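Local coordinates for protein Dye type peroxidase A (Streptomyces lividans 1326, PDB 6GZW) that probably uses its bound haem to oxidise dyes and other substrates with hydrogen peroxide, as a dye-decolourising peroxidase, at residues Phe112-Leu117 against Pro335-Leu340; Ala47-Arg52 against Ala151-Arg156; Pro172-Asn177 against Asp183-Pro188. One frame throughout, in Å; residues are numbered along the deposited sequence.

Contact 1 of 3, residues Phe112-Leu117 against Pro335-Leu340. With HEM (protoporphyrin IX containing Fe), chain C.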
loop_
_atom_site.group_PDB
_atom_site.type_symbol
_atom_site.label_atom_id
_atom_site.label_comp_id
_atom_site.label_asym_id
_atom_site.label_seq_id
_atom_site.Cartn_x
_atom_site.Cartn_y
_atom_site.Cartn_z
ATOM N N PHE A 112 13.892 5.632 -25.986
ATOM C CA PHE A 112 13.016 6.752 -26.347
ATOM C C PHE A 112 13.612 8.053 -25.862
ATOM O O PHE A 112 14.226 8.085 -24.792
ATOM C CB PHE A 112 11.614 6.573 -25.758
ATOM C CG PHE A 112 10.941 5.309 -26.182
ATOM C CD1 PHE A 112 10.289 5.230 -27.407
ATOM C CD2 PHE A 112 10.983 4.172 -25.374
ATOM C CE1 PHE A 112 9.663 4.048 -27.796
ATOM C CE2 PHE A 112 10.347 3.005 -25.757
ATOM C CZ PHE A 112 9.702 2.940 -26.989
ATOM N N SER A 113 13.428 9.129 -26.628
ATOM C CA SER A 113 13.966 10.422 -26.245
ATOM C C SER A 113 13.489 10.870 -24.843
ATOM O O SER A 113 14.231 11.514 -24.113
ATOM C CB SER A 113 13.641 11.493 -27.315
ATOM O OG SER A 113 12.290 11.937 -27.210
ATOM N N SER A 114 12.258 10.513 -24.478
ATOM C CA SER A 114 11.689 10.892 -23.173
ATOM C C SER A 114 12.106 9.946 -22.023
ATOM O O SER A 114 11.694 10.173 -20.889
ATOM C CB SER A 114 10.151 10.973 -23.267
ATOM O OG SER A 114 9.563 9.724 -23.653
ATOM N N ASP A 115 12.893 8.904 -22.284
ATOM C CA ASP A 115 13.298 7.981 -21.194
ATOM C C ASP A 115 14.157 8.675 -20.139
ATOM O O ASP A 115 15.045 9.461 -20.472
ATOM C CB ASP A 115 14.138 6.826 -21.737
ATOM C CG ASP A 115 13.325 5.710 -22.347
ATOM O OD1 ASP A 115 12.080 5.747 -22.305
ATOM O OD2 ASP A 115 13.976 4.755 -22.841
ATOM N N HIS A 116 13.932 8.331 -18.876
ATOM C CA HIS A 116 14.799 8.719 -17.768
ATOM C C HIS A 116 14.940 7.523 -16.834
ATOM O O HIS A 116 14.644 7.595 -15.641
ATOM C CB HIS A 116 14.230 9.947 -17.065
ATOM C CG HIS A 116 14.108 11.139 -17.967
ATOM N ND1 HIS A 116 12.923 11.502 -18.584
ATOM C CD2 HIS A 116 15.039 12.022 -18.396
ATOM C CE1 HIS A 116 13.126 12.582 -19.322
ATOM N NE2 HIS A 116 14.403 12.918 -19.220
ATOM N N LEU A 117 15.396 6.418 -17.417
ATOM C CA LEU A 117 15.358 5.130 -16.765
ATOM C C LEU A 117 16.460 4.931 -15.745
ATOM O O LEU A 117 17.618 5.257 -16.006
ATOM C CB LEU A 117 15.411 3.998 -17.801
ATOM C CG LEU A 117 14.353 4.026 -18.911
ATOM C CD1 LEU A 117 14.562 2.830 -19.830
ATOM C CD2 LEU A 117 12.934 4.052 -18.341
ATOM N N PRO A 335 5.413 0.651 -30.995
ATOM C CA PRO A 335 4.972 1.714 -31.934
ATOM C C PRO A 335 4.109 2.808 -31.307
ATOM O O PRO A 335 4.209 3.963 -31.703
ATOM C CB PRO A 335 4.211 0.942 -33.021
ATOM C CG PRO A 335 3.843 -0.362 -32.394
ATOM C CD PRO A 335 4.941 -0.676 -31.407
ATOM N N VAL A 336 3.319 2.470 -30.294
ATOM C CA VAL A 336 2.492 3.461 -29.625
ATOM C C VAL A 336 3.417 4.398 -28.850
ATOM O O VAL A 336 3.296 5.615 -28.967
ATOM C CB VAL A 336 1.419 2.817 -28.731
ATOM C CG1 VAL A 336 0.656 3.880 -27.963
ATOM C CG2 VAL A 336 0.462 1.966 -29.568
ATOM N N GLN A 337 4.344 3.858 -28.062
ATOM C CA GLN A 337 5.280 4.721 -27.338
ATOM C C GLN A 337 6.157 5.579 -28.255
ATOM O O GLN A 337 6.446 6.732 -27.913
ATOM C CB GLN A 337 6.129 3.924 -26.313
ATOM C CG GLN A 337 7.009 4.758 -25.381
ATOM C CD GLN A 337 6.250 5.809 -24.561
ATOM O OE1 GLN A 337 5.045 5.688 -24.335
ATOM N NE2 GLN A 337 6.961 6.836 -24.105
ATOM N N ARG A 338 6.540 5.055 -29.428
ATOM C CA ARG A 338 7.292 5.886 -30.398
ATOM C C ARG A 338 6.478 7.118 -30.737
ATOM O O ARG A 338 7.018 8.220 -30.812
ATOM C CB ARG A 338 7.590 5.119 -31.669
ATOM C CG ARG A 338 8.736 4.142 -31.565
ATOM C CD ARG A 338 9.095 3.655 -32.968
ATOM N NE ARG A 338 10.177 2.670 -32.981
ATOM C CZ ARG A 338 11.460 2.948 -32.770
ATOM N NH1 ARG A 338 11.864 4.186 -32.478
ATOM N NH2 ARG A 338 12.365 1.973 -32.836
ATOM N N LYS A 339 5.175 6.914 -30.935
ATOM C CA LYS A 339 4.258 8.013 -31.214
ATOM C C LYS A 339 4.046 8.923 -30.023
ATOM O O LYS A 339 3.961 10.139 -30.187
ATOM C CB LYS A 339 2.901 7.485 -31.607
ATOM C CG LYS A 339 1.919 8.584 -31.975
ATOM C CD LYS A 339 0.819 8.046 -32.848
ATOM C CE LYS A 339 1.326 7.769 -34.247
ATOM N NZ LYS A 339 0.283 7.013 -34.971
ATOM N N LEU A 340 3.914 8.346 -28.822
ATOM C CA LEU A 340 3.682 9.203 -27.643
ATOM C C LEU A 340 4.877 10.068 -27.257
ATOM O O LEU A 340 4.713 11.195 -26.728
ATOM C CB LEU A 340 3.286 8.365 -26.424
ATOM C CG LEU A 340 2.107 7.408 -26.536
ATOM C CD1 LEU A 340 1.775 6.865 -25.164
ATOM C CD2 LEU A 340 0.896 8.047 -27.195
HETATM C CHA HEM C . -5.936 5.196 -22.738
HETATM C CHB HEM C . -3.920 7.594 -19.047
HETATM C CHC HEM C . 0.414 5.839 -20.360
HETATM C CHD HEM C . -1.607 3.459 -24.021
HETATM C C1A HEM C . -5.768 5.993 -21.635
HETATM C C2A HEM C . -6.813 6.736 -21.010
HETATM C C3A HEM C . -6.234 7.405 -19.981
HETATM C C4A HEM C . -4.836 7.085 -19.971
HETATM C CMA HEM C . -6.901 8.313 -18.975
HETATM C CAA HEM C . -8.280 6.792 -21.414
HETATM C CBA HEM C . -9.212 5.768 -20.784
HETATM C CGA HEM C . -8.923 4.388 -21.273
HETATM O O1A HEM C . -9.379 3.947 -22.362
HETATM O O2A HEM C . -8.175 3.632 -20.590
HETATM C C1B HEM C . -2.545 7.297 -19.073
HETATM C C2B HEM C . -1.607 7.757 -18.104
HETATM C C3B HEM C . -0.377 7.288 -18.444
HETATM C C4B HEM C . -0.593 6.485 -19.686
HETATM C CMB HEM C . -1.923 8.648 -16.942
HETATM C CAB HEM C . 0.912 7.402 -17.730
HETATM C CBB HEM C . 1.027 7.579 -16.425
HETATM C C1C HEM C . 0.266 5.076 -21.497
HETATM C C2C HEM C . 1.328 4.420 -22.173
HETATM C C3C HEM C . 0.748 3.750 -23.236
HETATM C C4C HEM C . -0.673 3.983 -23.166
HETATM C CMC HEM C . 2.789 4.461 -21.848
HETATM C CAC HEM C . 1.376 2.954 -24.318
HETATM C CBC HEM C . 2.641 3.027 -24.758
HETATM C C1D HEM C . -2.974 3.728 -23.880
HETATM C C2D HEM C . -3.942 3.082 -24.787
HETATM C C3D HEM C . -5.152 3.561 -24.442
HETATM C C4D HEM C . -4.895 4.502 -23.312
HETATM C CMD HEM C . -3.644 2.050 -25.871
HETATM C CAD HEM C . -6.474 3.194 -25.098
HETATM C CBD HEM C . -6.744 4.019 -26.360
HETATM C CGD HEM C . -8.017 3.577 -27.013
HETATM O O1D HEM C . -9.103 4.173 -26.767
HETATM O O2D HEM C . -7.989 2.596 -27.784
HETATM N NA HEM C . -4.544 6.289 -21.055
HETATM N NB HEM C . -1.892 6.577 -19.993
HETATM N NC HEM C . -0.912 4.859 -22.130
HETATM N ND HEM C . -3.563 4.634 -23.080
HETATM FE FE HEM C . -2.757 5.597 -21.608
HETATM O O HOH W 1 6.853 10.019 -22.727
HETATM O O HOH W 2 9.727 7.116 -22.714
HETATM O O HOH W 3 -2.952 4.024 -20.418
#
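Phe-112 begins a type I beta turn that ends at Asp-115 and runs beside helix 333-343, the CA atoms of Phe-112 and Arg-338 lying 7.1 Å apart. The Phe-112 ring carries the contact. Gln-337 CG sits over the middle of one face, 3.6 Å from the ring centroid and 10° off the ring normal, a CH-pi interaction. The ring meets the CG methylene, and the amide beyond it stands almost perpendicular to the ring plane. With CG anti to its backbone N (chi1 -172°) and a bend at chi2, the glutamine lays CG on the ring and still carries its amide past it, OE1 toward the haem and NE2 toward the waters. Arg-338 adds a flank, its CG 3.9 Å from Phe-112 CE1.

The polar half is bridged by water. Ser-114 OG and Gln-337 NE2 are 3.9 Å apart and form no direct bond; two waters span the gap. Both donate to Ser-114 OG, at 2.9 and 2.8 Å, and both accept weakly from Gln-337 NE2, while the second also donates to Asp-115 OD1. Ser-114 OG has a further bond to Asp-341 of the same helix, and Asp-115 a salt bridge to Arg-224.

On the haem side, Gln-337 OE1 approaches the porphyrin methyl CMC at 3.6 Å, and Leu-340 CD1 packs on pyrrole C from the face opposite the iron-bound water. The chemistry thus implies a divided glutamine: its aliphatic part is held by an aromatic face, its amide nitrogen is only loosely hydrated, and its oxygen borders the haem pocket.

Contact 2 of 3, residues Ala47-Arg52 against Ala151-Arg156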
loop_
_atom_site.group_PDB
_atom_site.type_symbol
_atom_site.label_atom_id
_atom_site.label_comp_id
_atom_site.label_asym_id
_atom_site.label_seq_id
_atom_site.Cartn_x
_atom_site.Cartn_y
_atom_site.Cartn_z
ATOM N N ALA A 47 15.381 -24.056 -13.420
ATOM C CA ALA A 47 14.264 -24.988 -13.528
ATOM C C ALA A 47 13.721 -25.359 -12.147
ATOM O O ALA A 47 12.520 -25.316 -11.911
ATOM C CB ALA A 47 14.674 -26.234 -14.314
ATOM N N ALA A 48 14.617 -25.672 -11.212
ATOM C CA ALA A 48 14.223 -25.949 -9.835
ATOM C C ALA A 48 13.518 -24.751 -9.154
ATOM O O ALA A 48 12.577 -24.942 -8.392
ATOM C CB ALA A 48 15.427 -26.388 -9.011
ATOM N N LEU A 49 13.962 -23.532 -9.468
ATOM C CA LEU A 49 13.357 -22.326 -8.913
ATOM C C LEU A 49 11.921 -22.131 -9.414
ATOM O O LEU A 49 11.025 -21.861 -8.630
ATOM C CB LEU A 49 14.215 -21.100 -9.238
ATOM C CG LEU A 49 13.616 -19.727 -8.888
ATOM C CD1 LEU A 49 13.344 -19.641 -7.400
ATOM C CD2 LEU A 49 14.599 -18.647 -9.247
ATOM N N LEU A 50 11.710 -22.293 -10.716
ATOM C CA LEU A 50 10.363 -22.177 -11.262
ATOM C C LEU A 50 9.447 -23.294 -10.734
ATOM O O LEU A 50 8.266 -23.063 -10.531
ATOM C CB LEU A 50 10.363 -22.131 -12.799
ATOM C CG LEU A 50 10.458 -20.758 -13.476
ATOM C CD1 LEU A 50 9.185 -19.941 -13.275
ATOM C CD2 LEU A 50 11.686 -19.991 -13.005
ATOM N N ARG A 51 9.981 -24.497 -10.497
ATOM C CA ARG A 51 9.204 -25.535 -9.790
ATOM C C ARG A 51 8.749 -25.090 -8.397
ATOM O O ARG A 51 7.565 -25.219 -8.044
ATOM C CB ARG A 51 9.972 -26.879 -9.673
ATOM C CG ARG A 51 9.741 -27.813 -10.839
ATOM C CD ARG A 51 10.262 -29.251 -10.628
ATOM N NE ARG A 51 11.720 -29.373 -10.388
ATOM C CZ ARG A 51 12.722 -29.163 -11.267
ATOM N NH1 ARG A 51 12.502 -28.774 -12.523
ATOM N NH2 ARG A 51 13.989 -29.338 -10.873
ATOM N N ARG A 52 9.690 -24.579 -7.598
ATOM C CA ARG A 52 9.384 -24.084 -6.258
ATOM C C ARG A 52 8.337 -22.982 -6.361
ATOM O O ARG A 52 7.317 -23.010 -5.675
ATOM C CB ARG A 52 10.618 -23.507 -5.540
ATOM C CG ARG A 52 11.539 -24.529 -4.940
ATOM C CD ARG A 52 12.525 -23.934 -3.946
ATOM N NE ARG A 52 13.453 -22.900 -4.444
ATOM C CZ ARG A 52 14.529 -23.109 -5.209
ATOM N NH1 ARG A 52 14.843 -24.334 -5.683
ATOM N NH2 ARG A 52 15.309 -22.088 -5.508
ATOM N N ALA A 151 19.467 -19.281 -2.561
ATOM C CA ALA A 151 20.797 -19.080 -3.161
ATOM C C ALA A 151 20.790 -18.955 -4.696
ATOM O O ALA A 151 21.816 -18.596 -5.287
ATOM C CB ALA A 151 21.740 -20.216 -2.722
ATOM N N ALA A 152 19.656 -19.245 -5.338
ATOM C CA ALA A 152 19.567 -19.245 -6.802
ATOM C C ALA A 152 19.453 -17.856 -7.424
ATOM O O ALA A 152 19.852 -17.679 -8.564
ATOM C CB ALA A 152 18.407 -20.110 -7.265
ATOM N N ALA A 153 18.886 -16.891 -6.705
ATOM C CA ALA A 153 18.669 -15.566 -7.279
ATOM C C ALA A 153 18.600 -14.512 -6.190
ATOM O O ALA A 153 18.383 -14.859 -5.023
ATOM C CB ALA A 153 17.400 -15.558 -8.107
ATOM N N ARG A 154 18.892 -13.267 -6.569
ATOM C CA ARG A 154 18.824 -12.111 -5.661
ATOM C C ARG A 154 17.739 -11.184 -6.196
ATOM O O ARG A 154 17.487 -11.155 -7.416
ATOM C CB ARG A 154 20.173 -11.344 -5.550
ATOM C CG ARG A 154 20.662 -10.645 -6.819
ATOM C CD ARG A 154 21.942 -9.847 -6.649
ATOM N NE ARG A 154 21.731 -8.779 -5.665
ATOM C CZ ARG A 154 21.283 -7.540 -5.907
ATOM N NH1 ARG A 154 21.007 -7.101 -7.133
ATOM N NH2 ARG A 154 21.095 -6.714 -4.879
ATOM N N VAL A 155 17.103 -10.436 -5.293
ATOM C CA VAL A 155 16.183 -9.366 -5.675
ATOM C C VAL A 155 16.983 -8.268 -6.341
ATOM O O VAL A 155 17.902 -7.676 -5.745
ATOM C CB VAL A 155 15.427 -8.813 -4.455
ATOM C CG1 VAL A 155 14.579 -7.594 -4.813
ATOM C CG2 VAL A 155 14.567 -9.900 -3.849
ATOM N N ARG A 156 16.636 -8.005 -7.595
ATOM C CA ARG A 156 17.218 -6.902 -8.346
ATOM C C ARG A 156 16.475 -5.593 -8.041
ATOM O O ARG A 156 17.083 -4.567 -7.784
ATOM C CB ARG A 156 17.156 -7.214 -9.853
ATOM C CG ARG A 156 17.773 -6.141 -10.726
ATOM C CD ARG A 156 17.600 -6.434 -12.212
ATOM N NE ARG A 156 18.155 -5.316 -12.962
ATOM C CZ ARG A 156 19.443 -5.101 -13.185
ATOM N NH1 ARG A 156 20.355 -5.996 -12.804
ATOM N NH2 ARG A 156 19.819 -3.997 -13.809
#
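Leu-49 and Arg-52, one turn apart on helix 43-61, reach across to Ala-153, at the start of strand 153-162, and Ala-152 just before it. Leu-49 CD2 touches Ala-153 CB at 4.3 Å, a methyl-to-methyl contact between apolar side chains. The second touch is Arg-52 NH2 to Ala-152 CB at 4.1 Å, with the methyl lying near the guanidinium plane, at its edge. No hydrogen bond joins the two segments, and the total buried area of 102 Å² is modest.

The next shell explains how these groups are presented. For Leu-49, a chi1 of 172° swings the branch off the helix toward the strand. Arg-52 instead bends at chi3 (-60°), folding the guanidinium back along its own helix until Leu-49 CA lies 3.8 Å above one face of it, displaced toward the rim. Its NE donates to the carbonyl O of Asp-148, near the end of helix 135-149, which helps to fix the group from outside the contact. On the strand side, Ala-152 and Arg-154 pair through their backbones with Ala-38 and Asp-36, and Ala-153 packs on Phe-35. Further along, Arg-154 NH2 bonds to the carbonyl O of Ala-312 of the second subunit.

Helix 43-61 leads on from strand 29-37 and helix 135-149 leads into strand 153-162, as in the N-terminal ferredoxin-like half of this fold, where both helices pack against an antiparallel sheet. Chemically, the contact implies dispersion between methyl groups at Leu-49 and Ala-153, and a guanidinium edge against a methyl at Arg-52 and Ala-152, neither with much directional demand; a directional element comes from the Arg-52 NE bond to Asp-148 O, which ties the two helices together beside the alanine.

Contact 3 of 3, residues Pro172-Asn177 against Asp183-Pro188. With HEM (protoporphyrin IX containing Fe), chain C.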
loop_
_atom_site.group_PDB
_atom_site.type_symbol
_atom_site.label_atom_id
_atom_site.label_comp_id
_atom_site.label_asym_id
_atom_site.label_seq_id
_atom_site.Cartn_x
_atom_site.Cartn_y
_atom_site.Cartn_z
ATOM N N PRO A 172 -19.777 -1.669 -9.333
ATOM C CA PRO A 172 -18.521 -1.811 -10.087
ATOM C C PRO A 172 -18.354 -0.749 -11.180
ATOM O O PRO A 172 -19.272 -0.534 -11.972
ATOM C CB PRO A 172 -18.633 -3.210 -10.694
ATOM C CG PRO A 172 -19.454 -3.961 -9.701
ATOM C CD PRO A 172 -20.476 -2.968 -9.243
ATOM N N MET A 173 -17.201 -0.079 -11.180
ATOM C CA MET A 173 -16.911 1.038 -12.092
ATOM C C MET A 173 -15.475 0.937 -12.577
ATOM O O MET A 173 -14.615 0.370 -11.895
ATOM C CB MET A 173 -17.085 2.394 -11.388
ATOM C CG MET A 173 -18.532 2.807 -11.155
ATOM S SD MET A 173 -18.736 4.338 -10.248
ATOM C CE MET A 173 -18.560 5.510 -11.602
ATOM N N THR A 174 -15.195 1.524 -13.736
ATOM C CA THR A 174 -13.815 1.628 -14.210
ATOM C C THR A 174 -12.921 2.336 -13.175
ATOM O O THR A 174 -13.346 3.264 -12.526
ATOM C CB THR A 174 -13.763 2.376 -15.553
ATOM O OG1 THR A 174 -14.669 1.739 -16.474
ATOM C CG2 THR A 174 -12.364 2.378 -16.137
ATOM N N ALA A 175 -11.685 1.872 -13.079
ATOM C CA ALA A 175 -10.690 2.407 -12.145
ATOM C C ALA A 175 -10.328 3.866 -12.442
ATOM O O ALA A 175 -10.588 4.371 -13.520
ATOM C CB ALA A 175 -9.442 1.541 -12.223
ATOM N N ARG A 176 -9.727 4.532 -11.472
ATOM C CA ARG A 176 -9.079 5.805 -11.662
ATOM C C ARG A 176 -7.595 5.683 -11.376
ATOM O O ARG A 176 -7.146 4.722 -10.710
ATOM C CB ARG A 176 -9.720 6.876 -10.784
ATOM C CG ARG A 176 -11.113 7.265 -11.261
ATOM C CD ARG A 176 -11.726 8.392 -10.438
ATOM N NE ARG A 176 -13.084 8.646 -10.906
ATOM C CZ ARG A 176 -13.406 9.491 -11.877
ATOM N NH1 ARG A 176 -12.506 10.300 -12.428
ATOM N NH2 ARG A 176 -14.679 9.600 -12.234
ATOM N N ASN A 177 -6.827 6.672 -11.838
ATOM C CA ASN A 177 -5.393 6.768 -11.569
ATOM C C ASN A 177 -5.131 8.040 -10.719
ATOM O O ASN A 177 -6.072 8.779 -10.368
ATOM C CB ASN A 177 -4.594 6.714 -12.870
ATOM C CG ASN A 177 -4.893 7.890 -13.771
ATOM O OD1 ASN A 177 -5.175 8.978 -13.272
ATOM N ND2 ASN A 177 -4.844 7.686 -15.094
ATOM N N ASP A 183 -9.526 5.372 -15.991
ATOM C CA ASP A 183 -8.428 4.670 -16.655
ATOM C C ASP A 183 -8.780 3.173 -16.790
ATOM O O ASP A 183 -8.892 2.443 -15.792
ATOM C CB ASP A 183 -7.122 4.872 -15.858
ATOM C CG ASP A 183 -5.872 4.496 -16.632
ATOM O OD1 ASP A 183 -5.950 3.652 -17.566
ATOM O OD2 ASP A 183 -4.782 5.060 -16.353
ATOM N N GLY A 184 -8.939 2.730 -18.030
ATOM C CA GLY A 184 -9.255 1.340 -18.331
ATOM C C GLY A 184 -10.434 1.131 -19.261
ATOM O O GLY A 184 -10.689 0.004 -19.678
ATOM N N THR A 185 -11.144 2.193 -19.631
ATOM C CA THR A 185 -12.363 2.049 -20.442
ATOM C C THR A 185 -12.144 1.221 -21.716
ATOM O O THR A 185 -12.913 0.298 -21.986
ATOM C CB THR A 185 -12.859 3.446 -20.834
ATOM O OG1 THR A 185 -13.090 4.204 -19.640
ATOM C CG2 THR A 185 -14.099 3.382 -21.687
ATOM N N ARG A 186 -11.107 1.552 -22.484
ATOM C CA ARG A 186 -10.857 0.911 -23.787
ATOM C C ARG A 186 -9.808 -0.202 -23.707
ATOM O O ARG A 186 -8.941 -0.345 -24.563
ATOM C CB ARG A 186 -10.530 1.964 -24.839
ATOM C CG ARG A 186 -11.760 2.833 -25.205
ATOM C CD ARG A 186 -12.319 2.550 -26.609
ATOM N NE ARG A 186 -11.233 2.686 -27.581
ATOM C CZ ARG A 186 -11.301 2.327 -28.863
ATOM N NH1 ARG A 186 -12.422 1.828 -29.357
ATOM N NH2 ARG A 186 -10.228 2.443 -29.633
ATOM N N ASN A 187 -9.906 -0.997 -22.656
ATOM C CA ASN A 187 -9.005 -2.114 -22.480
ATOM C C ASN A 187 -9.629 -3.284 -23.208
ATOM O O ASN A 187 -10.786 -3.618 -22.917
ATOM C CB ASN A 187 -8.865 -2.427 -20.991
ATOM C CG ASN A 187 -7.792 -3.449 -20.697
ATOM O OD1 ASN A 187 -6.731 -3.460 -21.340
ATOM N ND2 ASN A 187 -8.042 -4.289 -19.690
ATOM N N PRO A 188 -8.870 -3.923 -24.131
ATOM C CA PRO A 188 -9.383 -5.150 -24.772
ATOM C C PRO A 188 -9.743 -6.249 -23.771
ATOM O O PRO A 188 -9.121 -6.363 -22.710
ATOM C CB PRO A 188 -8.257 -5.564 -25.719
ATOM C CG PRO A 188 -7.481 -4.310 -25.981
ATOM C CD PRO A 188 -7.561 -3.532 -24.691
HETATM C CHA HEM C . -5.936 5.196 -22.738
HETATM C CHB HEM C . -3.920 7.594 -19.047
HETATM C CHC HEM C . 0.414 5.839 -20.360
HETATM C CHD HEM C . -1.607 3.459 -24.021
HETATM C C1A HEM C . -5.768 5.993 -21.635
HETATM C C2A HEM C . -6.813 6.736 -21.010
HETATM C C3A HEM C . -6.234 7.405 -19.981
HETATM C C4A HEM C . -4.836 7.085 -19.971
HETATM C CMA HEM C . -6.901 8.313 -18.975
HETATM C CAA HEM C . -8.280 6.792 -21.414
HETATM C CBA HEM C . -9.212 5.768 -20.784
HETATM C CGA HEM C . -8.923 4.388 -21.273
HETATM O O1A HEM C . -9.379 3.947 -22.362
HETATM O O2A HEM C . -8.175 3.632 -20.590
HETATM C C1B HEM C . -2.545 7.297 -19.073
HETATM C C2B HEM C . -1.607 7.757 -18.104
HETATM C C3B HEM C . -0.377 7.288 -18.444
HETATM C C4B HEM C . -0.593 6.485 -19.686
HETATM C CMB HEM C . -1.923 8.648 -16.942
HETATM C CAB HEM C . 0.912 7.402 -17.730
HETATM C CBB HEM C . 1.027 7.579 -16.425
HETATM C C1C HEM C . 0.266 5.076 -21.497
HETATM C C2C HEM C . 1.328 4.420 -22.173
HETATM C C3C HEM C . 0.748 3.750 -23.236
HETATM C C4C HEM C . -0.673 3.983 -23.166
HETATM C CMC HEM C . 2.789 4.461 -21.848
HETATM C CAC HEM C . 1.376 2.954 -24.318
HETATM C CBC HEM C . 2.641 3.027 -24.758
HETATM C C1D HEM C . -2.974 3.728 -23.880
HETATM C C2D HEM C . -3.942 3.082 -24.787
HETATM C C3D HEM C . -5.152 3.561 -24.442
HETATM C C4D HEM C . -4.895 4.502 -23.312
HETATM C CMD HEM C . -3.644 2.050 -25.871
HETATM C CAD HEM C . -6.474 3.194 -25.098
HETATM C CBD HEM C . -6.744 4.019 -26.360
HETATM C CGD HEM C . -8.017 3.577 -27.013
HETATM O O1D HEM C . -9.103 4.173 -26.767
HETATM O O2D HEM C . -7.989 2.596 -27.784
HETATM N NA HEM C . -4.544 6.289 -21.055
HETATM N NB HEM C . -1.892 6.577 -19.993
HETATM N NC HEM C . -0.912 4.859 -22.130
HETATM N ND HEM C . -3.563 4.634 -23.080
HETATM FE FE HEM C . -2.757 5.597 -21.608
HETATM O O HOH W 3 -2.952 4.024 -20.418
#
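Asp-183 and Gly-184 close the GXXDG motif of dye-decolourising peroxidases, which begins at Gly-180, and both lean against an earlier part of the same loop at Thr-174 to Asn-177. Asp-183 N donates to Ala-175 O at 2.9 Å along a nearly straight path (169°), joining two parts of the loop backbone. Thr-174 puts its methyl, not its hydroxyl, across the gap: CG2 lies 3.5 Å from Asp-183 O. The hydroxyls of Thr-174 and Thr-185 are instead both bonded to Glu-263 OE1.

Asn-177 ND2 donates to Asp-183 OD2 at 2.9 Å, using the anti side of the carboxylate; OD2 lies close to the amide plane, while ND2 stands somewhat out of the carboxylate plane, and the two planes are 89° apart. The same ND2 is also bonded to Gln-181 OE1. Asp-183 OD1 is satisfied by a salt bridge to Arg-301, so each carboxylate oxygen has a partner.

Both haem propionates are bound by the turn that follows. Gly-184 N donates to O2A at 2.8 Å and Arg-186 N to O1A at 3.0 Å, one backbone N-H for each oxygen. The other propionate meets the Arg-186 guanidinium edge-on and in plane, with NE 2.7 Å from O1D and NH2 2.9 Å from O2D. Arg-176 turns away from 183-188; its NH1 is bonded to Gly-180 O, and its NH2 forms a salt bridge with Asp-76 of the second subunit.

A chi1 of -165° sets the Asp-183 carboxylate beside its own carbonyl carbon and over the porphyrin on the side of the iron-bound water, with OD2 3.8 Å from the meso carbon CHB.

From the N terminus, helix 43-61 opens contact 2, and the chain passes the loop of 112-117, which opens contact 1, before strand 153-162 closes contact 2. These two contacts therefore cross. Contact 3 opens and closes within one loop between strand 153-162 and helix 195-199, inside the much longer loop that helix 333-343 completes in contact 1. Contact 2 stays within the N-terminal half, whereas contact 1 ties that half to the C-terminal one. Contacts 1 and 3, centres 23 Å apart, meet the same haem, around pyrrole C and its substituents and at the propionates. Contacts 2 and 3 lie on opposite sides of the chain's centre, yet both reach the second subunit.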